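Local coordinates for choline kinase (Streptococcus pneumoniae, PDB 4R78), which probably phosphorylates choline with ATP as the phosphate donor, has a protein-kinase-like fold, and is caught here with adenosine monophosphate in its nucleotide pocket, at residues 80-85 with 142-147; 151-156 with 271-276; 188-193 with 218-223. One frame throughout, in Å; residues are numbered along the deposited sequence.

Contact 1: 80-85 with 142-147; sequences EKYNLE and ELRGEF
The ring of Tyr82 has the carbonyl oxygen Glu142 O at its edge, near the ring plane and 3.9 Å from CE2, while the aliphatic part of Arg144 approaches it obliquely, with CD of Arg144 3.6 Å from CD2 of Tyr82. The two side chains cross at about a right angle, and the guanidinium is turned 32° from the ring. NE of Arg144 forms a salt bridge with Asp79. The second flat group, the amide of Asn83, reads both backbone polar atoms of Arg144. OD1 of Asn83 accepts from Arg144 N on an in-plane lone pair (2.9 Å), and ND2 of Asn83 donates to Arg144 O (3.0 Å), which lies 15° out of the amide plane. Two bonds to a single residue fix the amide's flip. Helix 77-87 follows the third strand of the five-stranded sheet, the place of helix C in protein kinases, and here it meets the loop between helices 126-137 and 149-159. ND2 of Asn83 also donates to Ser218 OG and, weakly, to Glu80 OE2. A chi1 of -69° carries the amide to the Arg144 backbone; the Asn83 and Leu143 side chains cross at about a right angle, Leu143 CB 3.5 Å from Asn83 OD1.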
loop_
_atom_site.group_PDB
_atom_site.type_symbol
_atom_site.label_atom_id
_atom_site.label_comp_id
_atom_site.label_asym_id
_atom_site.label_seq_id
_atom_site.Cartn_x
_atom_site.Cartn_y
_atom_site.Cartn_z
ATOM N N GLU A 80 -0.869 11.474 -6.192
ATOM C CA GLU A 80 -1.092 11.073 -4.809
ATOM C C GLU A 80 -1.297 12.252 -3.868
ATOM O O GLU A 80 -1.999 12.125 -2.863
ATOM C CB GLU A 80 0.029 10.153 -4.320
ATOM C CG GLU A 80 0.121 8.833 -5.099
ATOM C CD GLU A 80 -1.165 8.019 -5.079
ATOM O OE1 GLU A 80 -1.315 7.165 -5.975
ATOM O OE2 GLU A 80 -2.019 8.232 -4.185
ATOM N N LYS A 81 -0.697 13.396 -4.198
ATOM C CA LYS A 81 -0.951 14.620 -3.441
ATOM C C LYS A 81 -2.406 15.052 -3.627
ATOM O O LYS A 81 -3.076 15.428 -2.663
ATOM C CB LYS A 81 0.018 15.744 -3.829
ATOM C CG LYS A 81 -0.084 16.954 -2.915
ATOM C CD LYS A 81 1.111 17.869 -3.044
ATOM C CE LYS A 81 0.999 19.014 -2.054
ATOM N NZ LYS A 81 2.273 19.778 -1.974
ATOM N N TYR A 82 -2.896 14.973 -4.862
ATOM C CA TYR A 82 -4.305 15.231 -5.132
ATOM C C TYR A 82 -5.199 14.219 -4.423
ATOM O O TYR A 82 -6.210 14.585 -3.824
ATOM C CB TYR A 82 -4.611 15.213 -6.631
ATOM C CG TYR A 82 -6.093 15.345 -6.911
ATOM C CD1 TYR A 82 -6.763 16.544 -6.652
ATOM C CD2 TYR A 82 -6.834 14.267 -7.399
ATOM C CE1 TYR A 82 -8.127 16.673 -6.885
ATOM C CE2 TYR A 82 -8.204 14.391 -7.652
ATOM C CZ TYR A 82 -8.840 15.594 -7.381
ATOM O OH TYR A 82 -10.190 15.736 -7.610
ATOM N N ASN A 83 -4.828 12.945 -4.494
ATOM C CA ASN A 83 -5.638 11.923 -3.852
ATOM C C ASN A 83 -5.800 12.176 -2.356
ATOM O O ASN A 83 -6.879 11.961 -1.812
ATOM C CB ASN A 83 -5.110 10.520 -4.157
ATOM C CG ASN A 83 -5.305 10.135 -5.622
ATOM O OD1 ASN A 83 -5.990 10.831 -6.373
ATOM N ND2 ASN A 83 -4.696 9.031 -6.033
ATOM N N LEU A 84 -4.749 12.682 -1.709
ATOM C CA LEU A 84 -4.829 13.060 -0.296
ATOM C C LEU A 84 -5.910 14.110 -0.054
ATOM O O LEU A 84 -6.774 13.930 0.806
ATOM C CB LEU A 84 -3.485 13.589 0.217
ATOM C CG LEU A 84 -2.392 12.662 0.751
ATOM C CD1 LEU A 84 -1.351 13.501 1.476
ATOM C CD2 LEU A 84 -2.942 11.593 1.684
ATOM N N GLU A 85 -5.858 15.209 -0.805
ATOM C CA GLU A 85 -6.837 16.286 -0.609
ATOM C C GLU A 85 -8.249 15.886 -1.046
ATOM O O GLU A 85 -9.232 16.376 -0.489
ATOM C CB GLU A 85 -6.375 17.611 -1.246
ATOM C CG GLU A 85 -6.286 17.617 -2.759
ATOM C CD GLU A 85 -5.440 18.757 -3.322
ATOM O OE1 GLU A 85 -5.076 18.657 -4.505
ATOM O OE2 GLU A 85 -5.134 19.741 -2.605
ATOM N N GLU A 142 -13.177 10.284 -7.855
ATOM C CA GLU A 142 -12.376 9.988 -9.029
ATOM C C GLU A 142 -10.915 10.318 -8.740
ATOM O O GLU A 142 -10.459 11.449 -8.937
ATOM C CB GLU A 142 -12.896 10.772 -10.238
ATOM C CG GLU A 142 -14.285 10.341 -10.713
ATOM C CD GLU A 142 -14.285 8.998 -11.431
ATOM O OE1 GLU A 142 -13.284 8.678 -12.112
ATOM O OE2 GLU A 142 -15.294 8.266 -11.317
ATOM N N LEU A 143 -10.193 9.316 -8.250
ATOM C CA LEU A 143 -8.778 9.471 -7.940
ATOM C C LEU A 143 -7.981 9.690 -9.210
ATOM O O LEU A 143 -8.382 9.257 -10.296
ATOM C CB LEU A 143 -8.232 8.225 -7.230
ATOM C CG LEU A 143 -8.909 7.753 -5.938
ATOM C CD1 LEU A 143 -8.137 6.593 -5.326
ATOM C CD2 LEU A 143 -9.069 8.889 -4.936
ATOM N N ARG A 144 -6.852 10.375 -9.070
ATOM C CA ARG A 144 -5.878 10.439 -10.141
ATOM C C ARG A 144 -5.025 9.180 -10.105
ATOM O O ARG A 144 -4.491 8.804 -9.057
ATOM C CB ARG A 144 -5.026 11.701 -10.028
ATOM C CG ARG A 144 -5.721 12.925 -10.604
ATOM C CD ARG A 144 -4.896 14.196 -10.445
ATOM N NE ARG A 144 -3.543 14.049 -10.972
ATOM C CZ ARG A 144 -2.678 15.050 -11.120
ATOM N NH1 ARG A 144 -3.024 16.292 -10.795
ATOM N NH2 ARG A 144 -1.465 14.807 -11.600
ATOM N N GLY A 145 -4.926 8.528 -11.257
ATOM C CA GLY A 145 -4.230 7.259 -11.375
ATOM C C GLY A 145 -5.177 6.164 -11.817
ATOM O O GLY A 145 -6.266 6.002 -11.261
ATOM N N GLU A 146 -4.758 5.420 -12.834
ATOM C CA GLU A 146 -5.513 4.277 -13.329
ATOM C C GLU A 146 -4.636 3.046 -13.184
ATOM O O GLU A 146 -3.693 2.855 -13.963
ATOM C CB GLU A 146 -5.904 4.478 -14.798
ATOM C CG GLU A 146 -6.776 5.702 -15.061
ATOM C CD GLU A 146 -8.190 5.541 -14.528
ATOM O OE1 GLU A 146 -8.812 4.488 -14.784
ATOM O OE2 GLU A 146 -8.679 6.471 -13.855
ATOM N N PHE A 147 -4.936 2.218 -12.182
ATOM C CA PHE A 147 -4.093 1.064 -11.894
ATOM C C PHE A 147 -4.173 0.017 -12.996
ATOM O O PHE A 147 -5.249 -0.474 -13.344
ATOM C CB PHE A 147 -4.387 0.448 -10.521
ATOM C CG PHE A 147 -3.229 -0.332 -9.962
ATOM C CD1 PHE A 147 -2.215 0.310 -9.260
ATOM C CD2 PHE A 147 -3.135 -1.706 -10.159
ATOM C CE1 PHE A 147 -1.132 -0.402 -8.747
ATOM C CE2 PHE A 147 -2.056 -2.423 -9.654
ATOM C CZ PHE A 147 -1.053 -1.773 -8.945
#

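Contact 2: 151-156 with 271-276; sequences EEIKKY and WSLWTV
Helices 149-159 and 257-280 pack side by side, and over 151-156 and 271-276 their axes run nearly parallel, 9.5 Å apart at an angle of 16°. All the touching residues are buried. Tyr156 contributes the largest share of the interface: its CB meets CB of Leu273 at 3.8 Å, and one face of its ring lies against the turn of the opposing helix, where Trp274 N sits 3.9 Å above the plane, toward the rim. The side chains of Tyr156 and Trp274 then run alongside each other in the same direction. At their ends the phenol oxygen reaches the edge of the indole, Tyr156 OH lying 3.2 Å from CD1 of Trp274, with the two ring planes 79° apart. Trp274 holds CG opposite its backbone N (chi1 175°), which directs the indole along the tyrosine. One face of the Trp274 indole is met by Trp271, whose CE3 stands 3.6 Å above the Trp274 ring plane. On the other flank, CG2 of Ile153 touches CD1 of Leu273 at 3.8 Å, and Val176 and Phe177 add to this apolar patch. Trp274 also meets the ring of Phe285 and borders a bound MES molecule, consistent with the aromatic pocket by which choline kinases hold the quaternary ammonium of choline.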
loop_
_atom_site.group_PDB
_atom_site.type_symbol
_atom_site.label_atom_id
_atom_site.label_comp_id
_atom_site.label_asym_id
_atom_site.label_seq_id
_atom_site.Cartn_x
_atom_site.Cartn_y
_atom_site.Cartn_z
ATOM N N GLU A 151 0.814 -3.446 -16.772
ATOM C CA GLU A 151 1.745 -2.341 -16.992
ATOM C C GLU A 151 2.677 -2.164 -15.787
ATOM O O GLU A 151 3.850 -1.825 -15.945
ATOM C CB GLU A 151 0.991 -1.035 -17.244
ATOM C CG GLU A 151 0.336 -0.911 -18.615
ATOM C CD GLU A 151 -0.394 0.415 -18.794
ATOM O OE1 GLU A 151 -1.384 0.457 -19.557
ATOM O OE2 GLU A 151 0.016 1.417 -18.165
ATOM N N GLU A 152 2.148 -2.401 -14.585
ATOM C CA GLU A 152 2.939 -2.279 -13.362
ATOM C C GLU A 152 4.096 -3.275 -13.343
ATOM O O GLU A 152 5.221 -2.921 -12.990
ATOM C CB GLU A 152 2.060 -2.449 -12.119
ATOM C CG GLU A 152 2.719 -1.996 -10.818
ATOM C CD GLU A 152 2.534 -0.513 -10.523
ATOM O OE1 GLU A 152 2.787 -0.111 -9.368
ATOM O OE2 GLU A 152 2.126 0.250 -11.425
ATOM N N ILE A 153 3.818 -4.518 -13.732
ATOM C CA ILE A 153 4.869 -5.522 -13.896
ATOM C C ILE A 153 5.984 -4.999 -14.809
ATOM O O ILE A 153 7.163 -5.081 -14.464
ATOM C CB ILE A 153 4.297 -6.862 -14.430
ATOM C CG1 ILE A 153 3.427 -7.527 -13.357
ATOM C CG2 ILE A 153 5.422 -7.808 -14.875
ATOM C CD1 ILE A 153 2.438 -8.551 -13.895
ATOM N N LYS A 154 5.603 -4.443 -15.957
ATOM C CA LYS A 154 6.575 -3.929 -16.927
ATOM C C LYS A 154 7.404 -2.770 -16.379
ATOM O O LYS A 154 8.581 -2.639 -16.711
ATOM C CB LYS A 154 5.886 -3.523 -18.233
ATOM C CG LYS A 154 5.272 -4.688 -18.990
ATOM C CD LYS A 154 4.671 -4.235 -20.306
ATOM C CE LYS A 154 4.011 -5.396 -21.029
ATOM N NZ LYS A 154 3.590 -5.001 -22.406
ATOM N N LYS A 155 6.791 -1.940 -15.538
ATOM C CA LYS A 155 7.503 -0.821 -14.921
ATOM C C LYS A 155 8.660 -1.308 -14.049
ATOM O O LYS A 155 9.773 -0.795 -14.147
ATOM C CB LYS A 155 6.556 0.066 -14.109
ATOM C CG LYS A 155 5.591 0.881 -14.949
ATOM C CD LYS A 155 4.852 1.892 -14.086
ATOM C CE LYS A 155 4.074 2.884 -14.934
ATOM N NZ LYS A 155 3.231 3.782 -14.089
ATOM N N TYR A 156 8.393 -2.307 -13.206
ATOM C CA TYR A 156 9.442 -2.900 -12.374
ATOM C C TYR A 156 10.512 -3.594 -13.214
ATOM O O TYR A 156 11.701 -3.490 -12.918
ATOM C CB TYR A 156 8.856 -3.852 -11.324
ATOM C CG TYR A 156 8.187 -3.126 -10.182
ATOM C CD1 TYR A 156 8.943 -2.450 -9.223
ATOM C CD2 TYR A 156 6.798 -3.095 -10.064
ATOM C CE1 TYR A 156 8.335 -1.767 -8.175
ATOM C CE2 TYR A 156 6.179 -2.420 -9.015
ATOM C CZ TYR A 156 6.956 -1.758 -8.075
ATOM O OH TYR A 156 6.349 -1.079 -7.042
ATOM N N TRP A 271 4.674 -7.469 -6.113
ATOM C CA TRP A 271 5.469 -7.185 -4.915
ATOM C C TRP A 271 6.779 -7.984 -4.847
ATOM O O TRP A 271 7.741 -7.543 -4.213
ATOM C CB TRP A 271 4.630 -7.299 -3.631
ATOM C CG TRP A 271 3.468 -6.323 -3.585
ATOM C CD1 TRP A 271 2.140 -6.635 -3.473
ATOM C CD2 TRP A 271 3.532 -4.887 -3.665
ATOM N NE1 TRP A 271 1.376 -5.490 -3.471
ATOM C CE2 TRP A 271 2.203 -4.404 -3.587
ATOM C CE3 TRP A 271 4.581 -3.963 -3.790
ATOM C CZ2 TRP A 271 1.893 -3.039 -3.634
ATOM C CZ3 TRP A 271 4.274 -2.602 -3.834
ATOM C CH2 TRP A 271 2.938 -2.155 -3.756
ATOM N N SER A 272 6.837 -9.136 -5.517
ATOM C CA SER A 272 8.111 -9.851 -5.638
ATOM C C SER A 272 9.101 -9.055 -6.499
ATOM O O SER A 272 10.299 -9.053 -6.226
ATOM C CB SER A 272 7.931 -11.286 -6.161
ATOM O OG SER A 272 7.751 -11.331 -7.568
ATOM N N LEU A 273 8.592 -8.357 -7.514
ATOM C CA LEU A 273 9.448 -7.546 -8.387
ATOM C C LEU A 273 9.867 -6.255 -7.679
ATOM O O LEU A 273 11.025 -5.838 -7.757
ATOM C CB LEU A 273 8.766 -7.260 -9.731
ATOM C CG LEU A 273 8.527 -8.474 -10.643
ATOM C CD1 LEU A 273 7.588 -8.124 -11.789
ATOM C CD2 LEU A 273 9.835 -9.057 -11.187
ATOM N N TRP A 274 8.923 -5.650 -6.962
ATOM C CA TRP A 274 9.210 -4.541 -6.050
ATOM C C TRP A 274 10.381 -4.875 -5.114
ATOM O O TRP A 274 11.263 -4.040 -4.889
ATOM C CB TRP A 274 7.942 -4.211 -5.257
ATOM C CG TRP A 274 8.078 -3.170 -4.166
ATOM C CD1 TRP A 274 7.885 -1.820 -4.285
ATOM C CD2 TRP A 274 8.403 -3.408 -2.790
ATOM N NE1 TRP A 274 8.076 -1.206 -3.069
ATOM C CE2 TRP A 274 8.393 -2.154 -2.134
ATOM C CE3 TRP A 274 8.703 -4.561 -2.048
ATOM C CZ2 TRP A 274 8.686 -2.019 -0.770
ATOM C CZ3 TRP A 274 8.988 -4.430 -0.691
ATOM C CH2 TRP A 274 8.972 -3.166 -0.066
ATOM N N THR A 275 10.394 -6.103 -4.592
ATOM C CA THR A 275 11.442 -6.556 -3.676
ATOM C C THR A 275 12.816 -6.504 -4.334
ATOM O O THR A 275 13.768 -5.968 -3.752
ATOM C CB THR A 275 11.160 -7.985 -3.154
ATOM O OG1 THR A 275 9.906 -7.996 -2.467
ATOM C CG2 THR A 275 12.253 -8.438 -2.188
ATOM N N VAL A 276 12.912 -7.047 -5.547
ATOM C CA VAL A 276 14.180 -7.047 -6.284
ATOM C C VAL A 276 14.703 -5.623 -6.454
ATOM O O VAL A 276 15.878 -5.352 -6.183
ATOM C CB VAL A 276 14.052 -7.749 -7.654
ATOM C CG1 VAL A 276 15.387 -7.739 -8.396
ATOM C CG2 VAL A 276 13.583 -9.174 -7.461
#

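Contact 3: 188-193 with 218-223; sequences VDRKSC and SSMNDP
Lys191 and Asn221 form an antiparallel hydrogen-bonded pair, with Lys191 N to Asn221 O at 2.8 Å and Asn221 N to Lys191 O at 2.9 Å. Ser192 with Met220 is the non-hydrogen-bonded pair that follows, and Cys193 with Ser219 is again hydrogen-bonded. Cys193 and Lys191 share a face with Asn221: SG of Cys193 lies 3.8 Å from CB of Asn221, and CG of Lys191 rests 3.7 Å from CG of Pro223. On the face of Ser192, Met220 folds back through bends at chi2 and chi3, which places its CE 3.8 Å above one face of the Arg190 guanidinium. In this kinase fold the short pairing flanks the active site, tying the chain just before the loop of Glu200 and Asn201 to the chain just after Asp214, all three in the AMP pocket. Beyond the strands, Asp189 N donates almost straight (169°) to Asp222 OD2, 2.9 Å away, on its anti side but 33° out of the carboxylate plane. A water donates to both Asp189 OD2 and Asp222 OD1, and Lys259 forms salt bridges with both carboxylates, probably offsetting their repulsion. Asp222 is the N-cap of helix 223-233, its OD1 accepting from Met224 N. Further out, Glu142 and Glu146 hold the guanidinium of Arg190.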
loop_
_atom_site.group_PDB
_atom_site.type_symbol
_atom_site.label_atom_id
_atom_site.label_comp_id
_atom_site.label_asym_id
_atom_site.label_seq_id
_atom_site.Cartn_x
_atom_site.Cartn_y
_atom_site.Cartn_z
ATOM N N VAL A 188 -13.681 -5.660 -15.850
ATOM C CA VAL A 188 -12.975 -4.996 -14.750
ATOM C C VAL A 188 -13.702 -3.716 -14.345
ATOM O O VAL A 188 -14.053 -2.892 -15.192
ATOM C CB VAL A 188 -11.491 -4.699 -15.121
ATOM C CG1 VAL A 188 -10.769 -3.965 -13.994
ATOM C CG2 VAL A 188 -10.757 -5.996 -15.458
ATOM N N ASP A 189 -13.930 -3.571 -13.045
ATOM C CA ASP A 189 -14.602 -2.398 -12.504
ATOM C C ASP A 189 -13.587 -1.314 -12.159
ATOM O O ASP A 189 -12.385 -1.579 -12.080
ATOM C CB ASP A 189 -15.460 -2.788 -11.295
ATOM C CG ASP A 189 -16.543 -3.797 -11.654
ATOM O OD1 ASP A 189 -17.343 -3.520 -12.577
ATOM O OD2 ASP A 189 -16.593 -4.873 -11.026
ATOM N N ARG A 190 -14.074 -0.091 -11.980
ATOM C CA ARG A 190 -13.210 1.064 -11.799
ATOM C C ARG A 190 -13.717 1.937 -10.655
ATOM O O ARG A 190 -14.672 2.709 -10.814
ATOM C CB ARG A 190 -13.124 1.853 -13.106
ATOM C CG ARG A 190 -12.205 3.045 -13.052
ATOM C CD ARG A 190 -12.174 3.776 -14.385
ATOM N NE ARG A 190 -11.483 5.055 -14.261
ATOM C CZ ARG A 190 -12.061 6.192 -13.883
ATOM N NH1 ARG A 190 -13.358 6.235 -13.595
ATOM N NH2 ARG A 190 -11.335 7.297 -13.795
ATOM N N LYS A 191 -13.074 1.796 -9.498
ATOM C CA LYS A 191 -13.467 2.514 -8.287
ATOM C C LYS A 191 -12.229 2.998 -7.542
ATOM O O LYS A 191 -11.130 2.471 -7.736
ATOM C CB LYS A 191 -14.293 1.610 -7.361
ATOM C CG LYS A 191 -15.546 0.991 -7.990
ATOM C CD LYS A 191 -16.694 1.976 -8.077
ATOM C CE LYS A 191 -17.943 1.300 -8.629
ATOM N NZ LYS A 191 -19.024 2.281 -8.907
ATOM N N SER A 192 -12.413 3.998 -6.682
ATOM C CA SER A 192 -11.344 4.460 -5.805
ATOM C C SER A 192 -10.891 3.332 -4.877
ATOM O O SER A 192 -11.698 2.777 -4.126
ATOM C CB SER A 192 -11.825 5.663 -4.997
ATOM O OG SER A 192 -13.041 5.372 -4.333
ATOM N N CYS A 193 -9.603 2.987 -4.956
ATOM C CA CYS A 193 -9.013 1.909 -4.144
ATOM C C CYS A 193 -7.776 2.380 -3.387
ATOM O O CYS A 193 -7.090 3.307 -3.824
ATOM C CB CYS A 193 -8.608 0.722 -5.021
ATOM S SG CYS A 193 -9.965 -0.197 -5.794
ATOM N N SER A 218 -2.652 4.596 -3.926
ATOM C CA SER A 218 -4.083 4.730 -4.225
ATOM C C SER A 218 -4.338 5.111 -5.683
ATOM O O SER A 218 -3.616 5.923 -6.277
ATOM C CB SER A 218 -4.787 5.698 -3.260
ATOM O OG SER A 218 -4.446 7.056 -3.510
ATOM N N SER A 219 -5.375 4.508 -6.252
ATOM C CA SER A 219 -5.608 4.574 -7.681
ATOM C C SER A 219 -6.994 4.038 -7.981
ATOM O O SER A 219 -7.603 3.361 -7.144
ATOM C CB SER A 219 -4.564 3.716 -8.404
ATOM O OG SER A 219 -4.623 3.902 -9.802
ATOM N N MET A 220 -7.496 4.349 -9.172
ATOM C CA MET A 220 -8.722 3.723 -9.656
ATOM C C MET A 220 -8.412 2.296 -10.092
ATOM O O MET A 220 -7.481 2.057 -10.872
ATOM C CB MET A 220 -9.337 4.522 -10.805
ATOM C CG MET A 220 -9.650 5.971 -10.453
ATOM S SD MET A 220 -10.819 6.133 -9.095
ATOM C CE MET A 220 -12.358 5.796 -9.958
ATOM N N ASN A 221 -9.195 1.349 -9.577
ATOM C CA ASN A 221 -8.969 -0.079 -9.809
ATOM C C ASN A 221 -10.240 -0.872 -9.515
ATOM O O ASN A 221 -11.254 -0.310 -9.090
ATOM C CB ASN A 221 -7.811 -0.574 -8.928
ATOM C CG ASN A 221 -7.144 -1.841 -9.461
ATOM O OD1 ASN A 221 -7.494 -2.360 -10.517
ATOM N ND2 ASN A 221 -6.165 -2.339 -8.714
ATOM N N ASP A 222 -10.192 -2.178 -9.759
ATOM C CA ASP A 222 -11.277 -3.055 -9.356
ATOM C C ASP A 222 -11.200 -3.262 -7.840
ATOM O O ASP A 222 -10.140 -3.610 -7.324
ATOM C CB ASP A 222 -11.177 -4.393 -10.091
ATOM C CG ASP A 222 -12.439 -5.214 -9.966
ATOM O OD1 ASP A 222 -12.748 -5.659 -8.841
ATOM O OD2 ASP A 222 -13.123 -5.407 -10.993
ATOM N N PRO A 223 -12.316 -3.035 -7.116
ATOM C CA PRO A 223 -12.279 -3.220 -5.663
ATOM C C PRO A 223 -11.820 -4.601 -5.188
ATOM O O PRO A 223 -11.322 -4.720 -4.063
ATOM C CB PRO A 223 -13.728 -2.967 -5.246
ATOM C CG PRO A 223 -14.193 -1.967 -6.224
ATOM C CD PRO A 223 -13.587 -2.415 -7.538
HETATM O O HOH W 1 -15.433 -5.734 -8.729
#

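Overall arrangement
Contacts 1 and 3 adjoin, their centres 11 Å apart. Glu80 OE2 lies 2.8 Å from Ser218 OG, a probable hydrogen bond, and Gly145 and Phe147 make backbone hydrogen bonds with Met220, so the loop 142-147 is held between helix 77-87 and segment 218-223. The same loop leads into helix 149-159, and Phe147 CE1 packs 4.0 Å from Glu152 OE1, joining contact 1 to contact 2, 20 Å away between centres. Contact 3 is nested in the chain between the segments of contact 2 without touching it, the nearest atoms being about 8 Å apart. The side chain of Trp274 in contact 2 is about 9 Å from AMP and that of Ser218 in contact 3 about 14 Å.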